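Local coordinates for protein beta-galactoside alpha-2,6-sialyltransferase (Photobacterium sp., PDB 2Z4T) that acts as an alpha-2,6-sialyltransferase, probably passing sialic acid from its CMP-linked donor to the galactose of acceptors such as lactose, at residues T225-Y230 against K284-N289; Y290-K295 against D313-M318. All blocks are in the same frame, centred on the assembly; numbering follows the deposited sequence. Where two conformers were deposited one is given.

Overall arrangement
Interactions 1 and 2 share strand 288-292, which pairs with strand 222-230 in the first and with 315-317 in the second, so the middle strand serves both, and their centres lie about 12 Å apart. The join is continuous: Leu229 O meets His291 N at 2.7 Å, a probable hydrogen bond. Both contacts run toward the cleft at their C-terminal ends. The side chain of Leu229 is about 13 Å from the bound galactose, whereas that of Leu293, in interaction 2, is about 6 Å from CMP and about 4 Å from the side chain of Ser450, which binds CMP.

Interaction 1: T225-Y230 against K284-N289; sequences TNIDLY and KLYPAN
Ile227 lays its CD1 obliquely against the ring of Tyr286, 3.7 Å from CD1 of that ring, while its CB stands 4.2 Å from CB of Ala288, its partner in the sheet. The outer part of the side chain is fully extended (chi2 180°), which carries the methyl away from Ala288 to the tyrosine. Leu213 of helix 205-216 packs on both Ile227 and Tyr286, and Trp282 touches Ile227 and Ala288. On the other face Asp228 and Asn289 lie side by side and point the same way, OD1 of Asp228 being 3.8 Å from CB of Asn289. The side chain of Asn226 crosses that of Asn289 at about a right angle. Its ND2 gives a hydrogen bond of 2.9 Å to Asp228 OD1, reaching it from above the carboxylate plane although the bond lies in the plane of the donor amide; this restrains the rotation of the Asn226 amide. Between the two faces, Ile227 N bonds to Pro287 O at 2.9 Å, Asn289 N to Ile227 O at 2.7 Å and Leu229 N to Asn289 O at 2.8 Å. The connection between the strands holds helices and loops but no strand, the pattern of a beta-alpha-beta crossover in a Rossmann-like domain, here of a GT-B glycosyltransferase.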
loop_
_atom_site.group_PDB
_atom_site.type_symbol
_atom_site.label_atom_id
_atom_site.label_comp_id
_atom_site.label_asym_id
_atom_site.label_seq_id
_atom_site.Cartn_x
_atom_site.Cartn_y
_atom_site.Cartn_z
ATOM N N THR A 225 13.883 4.432 -10.546
ATOM C CA THR A 225 14.808 4.204 -9.446
ATOM C C THR A 225 14.466 2.983 -8.599
ATOM O O THR A 225 15.355 2.414 -7.965
ATOM C CB THR A 225 14.990 5.449 -8.548
ATOM O OG1 THR A 225 13.776 5.725 -7.834
ATOM C CG2 THR A 225 15.403 6.658 -9.390
ATOM N N ASN A 226 13.196 2.569 -8.611
ATOM C CA ASN A 226 12.732 1.419 -7.809
ATOM C C ASN A 226 11.360 0.908 -8.241
ATOM O O ASN A 226 10.469 1.694 -8.623
ATOM C CB ASN A 226 12.691 1.754 -6.297
ATOM C CG ASN A 226 12.269 0.555 -5.434
ATOM O OD1 ASN A 226 13.056 -0.381 -5.221
ATOM N ND2 ASN A 226 11.020 0.572 -4.945
ATOM N N ILE A 227 11.204 -0.413 -8.172
ATOM C CA ILE A 227 9.898 -1.048 -8.270
ATOM C C ILE A 227 9.648 -1.830 -6.990
ATOM O O ILE A 227 10.437 -2.701 -6.610
ATOM C CB ILE A 227 9.771 -1.974 -9.507
ATOM C CG1 ILE A 227 10.226 -1.232 -10.778
ATOM C CG2 ILE A 227 8.350 -2.499 -9.626
ATOM C CD1 ILE A 227 10.148 -2.042 -12.044
ATOM N N ASP A 228 8.555 -1.482 -6.312
ATOM C CA ASP A 228 8.092 -2.202 -5.123
ATOM C C ASP A 228 6.997 -3.175 -5.502
ATOM O O ASP A 228 6.049 -2.813 -6.207
ATOM C CB ASP A 228 7.525 -1.227 -4.097
ATOM C CG ASP A 228 8.594 -0.573 -3.251
ATOM O OD1 ASP A 228 9.670 -1.191 -3.058
ATOM O OD2 ASP A 228 8.337 0.568 -2.759
ATOM N N LEU A 229 7.114 -4.401 -5.018
ATOM C CA LEU A 229 6.076 -5.398 -5.222
ATOM C C LEU A 229 5.503 -5.875 -3.876
ATOM O O LEU A 229 6.239 -6.391 -3.015
ATOM C CB LEU A 229 6.621 -6.548 -6.074
ATOM C CG LEU A 229 7.151 -5.889 -7.358
ATOM C CD1 LEU A 229 8.567 -6.322 -7.734
ATOM C CD2 LEU A 229 6.156 -5.918 -8.533
ATOM N N TYR A 230 4.203 -5.660 -3.693
ATOM C CA TYR A 230 3.517 -6.036 -2.472
ATOM C C TYR A 230 2.509 -7.086 -2.863
ATOM O O TYR A 230 1.758 -6.878 -3.823
ATOM C CB TYR A 230 2.802 -4.828 -1.840
ATOM C CG TYR A 230 3.719 -3.794 -1.230
ATOM C CD1 TYR A 230 3.980 -2.586 -1.882
ATOM C CD2 TYR A 230 4.338 -4.024 -0.001
ATOM C CE1 TYR A 230 4.858 -1.618 -1.331
ATOM C CE2 TYR A 230 5.203 -3.062 0.580
ATOM C CZ TYR A 230 5.454 -1.871 -0.100
ATOM O OH TYR A 230 6.292 -0.940 0.475
ATOM N N LYS A 284 15.668 -8.419 -11.947
ATOM C CA LYS A 284 16.698 -8.678 -12.951
ATOM C C LYS A 284 16.811 -7.545 -13.964
ATOM O O LYS A 284 17.781 -7.489 -14.705
ATOM C CB LYS A 284 16.414 -9.985 -13.691
ATOM C CG LYS A 284 16.479 -11.229 -12.830
ATOM C CD LYS A 284 17.885 -11.491 -12.323
ATOM C CE LYS A 284 17.835 -12.244 -11.023
ATOM N NZ LYS A 284 19.107 -12.937 -10.735
ATOM N N LEU A 285 15.818 -6.651 -13.999
ATOM C CA LEU A 285 15.766 -5.597 -15.019
ATOM C C LEU A 285 15.766 -4.204 -14.438
ATOM O O LEU A 285 15.988 -3.237 -15.168
ATOM C CB LEU A 285 14.541 -5.764 -15.923
ATOM C CG LEU A 285 14.429 -7.029 -16.790
ATOM C CD1 LEU A 285 13.012 -7.223 -17.275
ATOM C CD2 LEU A 285 15.329 -6.906 -17.967
ATOM N N TYR A 286 15.508 -4.088 -13.138
ATOM C CA TYR A 286 15.344 -2.793 -12.506
ATOM C C TYR A 286 15.758 -2.930 -11.063
ATOM O O TYR A 286 15.770 -4.039 -10.543
ATOM C CB TYR A 286 13.878 -2.343 -12.558
ATOM C CG TYR A 286 13.342 -2.105 -13.941
ATOM C CD1 TYR A 286 12.585 -3.082 -14.593
ATOM C CD2 TYR A 286 13.582 -0.909 -14.604
ATOM C CE1 TYR A 286 12.101 -2.883 -15.885
ATOM C CE2 TYR A 286 13.095 -0.689 -15.901
ATOM C CZ TYR A 286 12.351 -1.687 -16.532
ATOM O OH TYR A 286 11.856 -1.482 -17.805
ATOM N N PRO A 287 16.115 -1.817 -10.406
ATOM C CA PRO A 287 16.199 -1.919 -8.949
ATOM C C PRO A 287 14.795 -2.176 -8.444
ATOM O O PRO A 287 13.867 -1.452 -8.829
ATOM C CB PRO A 287 16.677 -0.522 -8.512
ATOM C CG PRO A 287 17.329 0.082 -9.787
ATOM C CD PRO A 287 16.455 -0.465 -10.893
ATOM N N ALA A 288 14.623 -3.213 -7.630
ATOM C CA ALA A 288 13.288 -3.656 -7.251
ATOM C C ALA A 288 13.312 -4.305 -5.892
ATOM O O ALA A 288 14.322 -4.881 -5.513
ATOM C CB ALA A 288 12.751 -4.625 -8.278
ATOM N N ASN A 289 12.207 -4.208 -5.163
ATOM C CA ASN A 289 12.065 -4.914 -3.885
ATOM C C ASN A 289 10.750 -5.688 -3.810
ATOM O O ASN A 289 9.670 -5.111 -4.051
ATOM C CB ASN A 289 12.206 -3.943 -2.706
ATOM C CG ASN A 289 13.626 -3.388 -2.584
ATOM O OD1 ASN A 289 13.927 -2.309 -3.092
ATOM N ND2 ASN A 289 14.514 -4.154 -1.964
#

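Interaction 2: Y290-K295 against D313-M318; sequences YHFLRK and DSLKQM. With PO4 (phosphate ion), chain I.
An edge pair of parallel strands in a Rossmann-like GT-B domain, Tyr290-Phe292 beside Leu315-Gln317, ends in a turn stitched down by side chains. Backbone bonds alternate from Tyr290 N to Ser314 O through to Met318 N and Phe292 O. On the face with Tyr290, Leu315 sets CD1 over the ring of Phe292, 3.7 Å from its centroid, in a CH-pi contact. Gln317 does most of the stitching. A bend at chi2 (55°) folds its amide back over the turn, where NE2 donates to Leu293 O at 3.1 Å, from above that carbonyl's plane but within its own amide plane, and also to Met318 O at 3.0 Å. OE1 of the same amide accepts Lys295 N at 2.9 Å. Beyond, the Leu293 side chain crosses that of Met318 obliquely, CD1 lying 4.1 Å from SD. Lys295, extended throughout with CG opposite its backbone N (chi1 178°), runs past Leu315 to where NZ donates hydrogen bonds to Leu315 O (3.1 Å) and to O1 of a phosphate ion (2.7 Å), probably from the crystallisation liquor. Gln317 N holds the phosphate too, with O3 at 2.8 Å. Three bonds thus fix both ends of the Gln317 amide and the turn after Phe292 with it, while the ammonium of Lys295 would partly balance an anion lodged at the strand edge.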
loop_
_atom_site.group_PDB
_atom_site.type_symbol
_atom_site.label_atom_id
_atom_site.label_comp_id
_atom_site.label_asym_id
_atom_site.label_seq_id
_atom_site.Cartn_x
_atom_site.Cartn_y
_atom_site.Cartn_z
ATOM N N TYR A 290 10.848 -6.992 -3.527
ATOM C CA TYR A 290 9.661 -7.820 -3.292
ATOM C C TYR A 290 9.346 -7.900 -1.796
ATOM O O TYR A 290 10.114 -8.473 -0.997
ATOM C CB TYR A 290 9.816 -9.239 -3.858
ATOM C CG TYR A 290 9.816 -9.312 -5.364
ATOM C CD1 TYR A 290 8.684 -9.735 -6.068
ATOM C CD2 TYR A 290 10.946 -8.969 -6.085
ATOM C CE1 TYR A 290 8.688 -9.816 -7.466
ATOM C CE2 TYR A 290 10.975 -9.043 -7.467
ATOM C CZ TYR A 290 9.850 -9.465 -8.156
ATOM O OH TYR A 290 9.911 -9.515 -9.523
ATOM N N HIS A 291 8.199 -7.353 -1.418
ATOM C CA HIS A 291 7.785 -7.386 -0.022
ATOM C C HIS A 291 6.806 -8.532 0.202
ATOM O O HIS A 291 5.618 -8.394 -0.048
ATOM C CB HIS A 291 7.188 -6.039 0.371
ATOM C CG HIS A 291 8.100 -4.889 0.097
ATOM N ND1 HIS A 291 8.158 -4.263 -1.131
ATOM C CD2 HIS A 291 9.017 -4.274 0.877
ATOM C CE1 HIS A 291 9.056 -3.297 -1.087
ATOM N NE2 HIS A 291 9.598 -3.288 0.118
ATOM N N PHE A 292 7.322 -9.672 0.643
ATOM C CA PHE A 292 6.515 -10.869 0.759
ATOM C C PHE A 292 5.674 -10.833 2.022
ATOM O O PHE A 292 6.190 -10.568 3.114
ATOM C CB PHE A 292 7.413 -12.115 0.770
ATOM C CG PHE A 292 7.657 -12.739 -0.602
ATOM C CD1 PHE A 292 8.080 -11.975 -1.677
ATOM C CD2 PHE A 292 7.497 -14.111 -0.790
ATOM C CE1 PHE A 292 8.330 -12.549 -2.931
ATOM C CE2 PHE A 292 7.733 -14.708 -2.052
ATOM C CZ PHE A 292 8.156 -13.923 -3.120
ATOM N N LEU A 293 4.382 -11.121 1.890
ATOM C CA LEU A 293 3.536 -11.317 3.064
ATOM C C LEU A 293 4.188 -12.289 4.055
ATOM O O LEU A 293 4.160 -12.067 5.273
ATOM C CB LEU A 293 2.155 -11.833 2.651
ATOM C CG LEU A 293 1.080 -12.020 3.721
ATOM C CD1 LEU A 293 0.849 -10.745 4.515
ATOM C CD2 LEU A 293 -0.213 -12.512 3.086
ATOM N N ARG A 294 4.760 -13.369 3.539
ATOM C CA ARG A 294 5.500 -14.298 4.372
ATOM C C ARG A 294 6.738 -14.754 3.618
ATOM O O ARG A 294 6.717 -15.760 2.898
ATOM C CB ARG A 294 4.626 -15.487 4.779
ATOM C CG ARG A 294 3.604 -15.197 5.903
ATOM C CD ARG A 294 4.272 -14.986 7.267
ATOM N NE ARG A 294 4.870 -16.233 7.762
ATOM C CZ ARG A 294 4.252 -17.105 8.561
ATOM N NH1 ARG A 294 3.008 -16.869 8.977
ATOM N NH2 ARG A 294 4.871 -18.219 8.945
ATOM N N LYS A 295 7.812 -13.990 3.779
ATOM C CA LYS A 295 9.096 -14.299 3.169
ATOM C C LYS A 295 9.582 -15.713 3.466
ATOM O O LYS A 295 10.214 -16.346 2.610
ATOM C CB LYS A 295 10.140 -13.283 3.619
ATOM C CG LYS A 295 11.530 -13.530 3.083
ATOM C CD LYS A 295 12.448 -12.391 3.479
ATOM C CE LYS A 295 13.892 -12.853 3.580
ATOM N NZ LYS A 295 14.812 -11.690 3.487
ATOM N N ASP A 313 18.890 -10.549 -3.030
ATOM C CA ASP A 313 18.747 -9.493 -2.036
ATOM C C ASP A 313 17.642 -8.472 -2.371
ATOM O O ASP A 313 17.626 -7.379 -1.816
ATOM C CB ASP A 313 20.106 -8.826 -1.736
ATOM C CG ASP A 313 20.694 -8.086 -2.955
ATOM O OD1 ASP A 313 19.903 -7.594 -3.812
ATOM O OD2 ASP A 313 21.955 -8.007 -3.056
ATOM N N SER A 314 16.724 -8.829 -3.273
ATOM C CA SER A 314 15.496 -8.063 -3.477
ATOM C C SER A 314 14.340 -8.708 -2.707
ATOM O O SER A 314 13.206 -8.221 -2.743
ATOM C CB SER A 314 15.141 -7.957 -4.957
ATOM O OG SER A 314 16.100 -7.198 -5.677
ATOM N N LEU A 315 14.615 -9.802 -2.009
ATOM C CA LEU A 315 13.574 -10.487 -1.248
ATOM C C LEU A 315 13.450 -9.862 0.145
ATOM O O LEU A 315 14.383 -9.945 0.952
ATOM C CB LEU A 315 13.853 -11.987 -1.180
ATOM C CG LEU A 315 12.843 -12.894 -0.476
ATOM C CD1 LEU A 315 11.472 -12.787 -1.124
ATOM C CD2 LEU A 315 13.337 -14.371 -0.423
ATOM N N LYS A 316 12.310 -9.224 0.403
ATOM C CA LYS A 316 12.053 -8.551 1.688
ATOM C C LYS A 316 10.837 -9.143 2.388
ATOM O O LYS A 316 9.968 -9.739 1.742
ATOM C CB LYS A 316 11.847 -7.028 1.490
ATOM C CG LYS A 316 13.010 -6.287 0.789
ATOM C CD LYS A 316 14.318 -6.524 1.558
ATOM C CE LYS A 316 15.546 -6.113 0.755
ATOM N NZ LYS A 316 15.706 -4.636 0.744
ATOM N N GLN A 317 10.787 -9.004 3.708
ATOM C CA GLN A 317 9.597 -9.346 4.468
ATOM C C GLN A 317 8.740 -8.093 4.578
ATOM O O GLN A 317 9.236 -7.027 4.984
ATOM C CB GLN A 317 9.981 -9.869 5.865
ATOM C CG GLN A 317 8.821 -10.025 6.872
ATOM C CD GLN A 317 7.689 -10.908 6.360
ATOM O OE1 GLN A 317 7.927 -12.016 5.882
ATOM N NE2 GLN A 317 6.451 -10.406 6.434
ATOM N N MET A 318 7.466 -8.201 4.215
ATOM C CA MET A 318 6.498 -7.108 4.448
ATOM C C MET A 318 6.570 -6.646 5.925
ATOM O O MET A 318 6.638 -7.465 6.839
ATOM C CB MET A 318 5.102 -7.589 4.091
ATOM C CG MET A 318 4.123 -6.526 3.666
ATOM S SD MET A 318 2.506 -7.203 3.156
ATOM C CE MET A 318 2.892 -7.693 1.476
HETATM P P PO4 I . 13.776 -8.169 5.387
HETATM O O1 PO4 I . 13.771 -9.406 4.518
HETATM O O2 PO4 I . 15.010 -7.347 5.046
HETATM O O3 PO4 I . 12.541 -7.356 5.096
HETATM O O4 PO4 I . 13.785 -8.631 6.833
#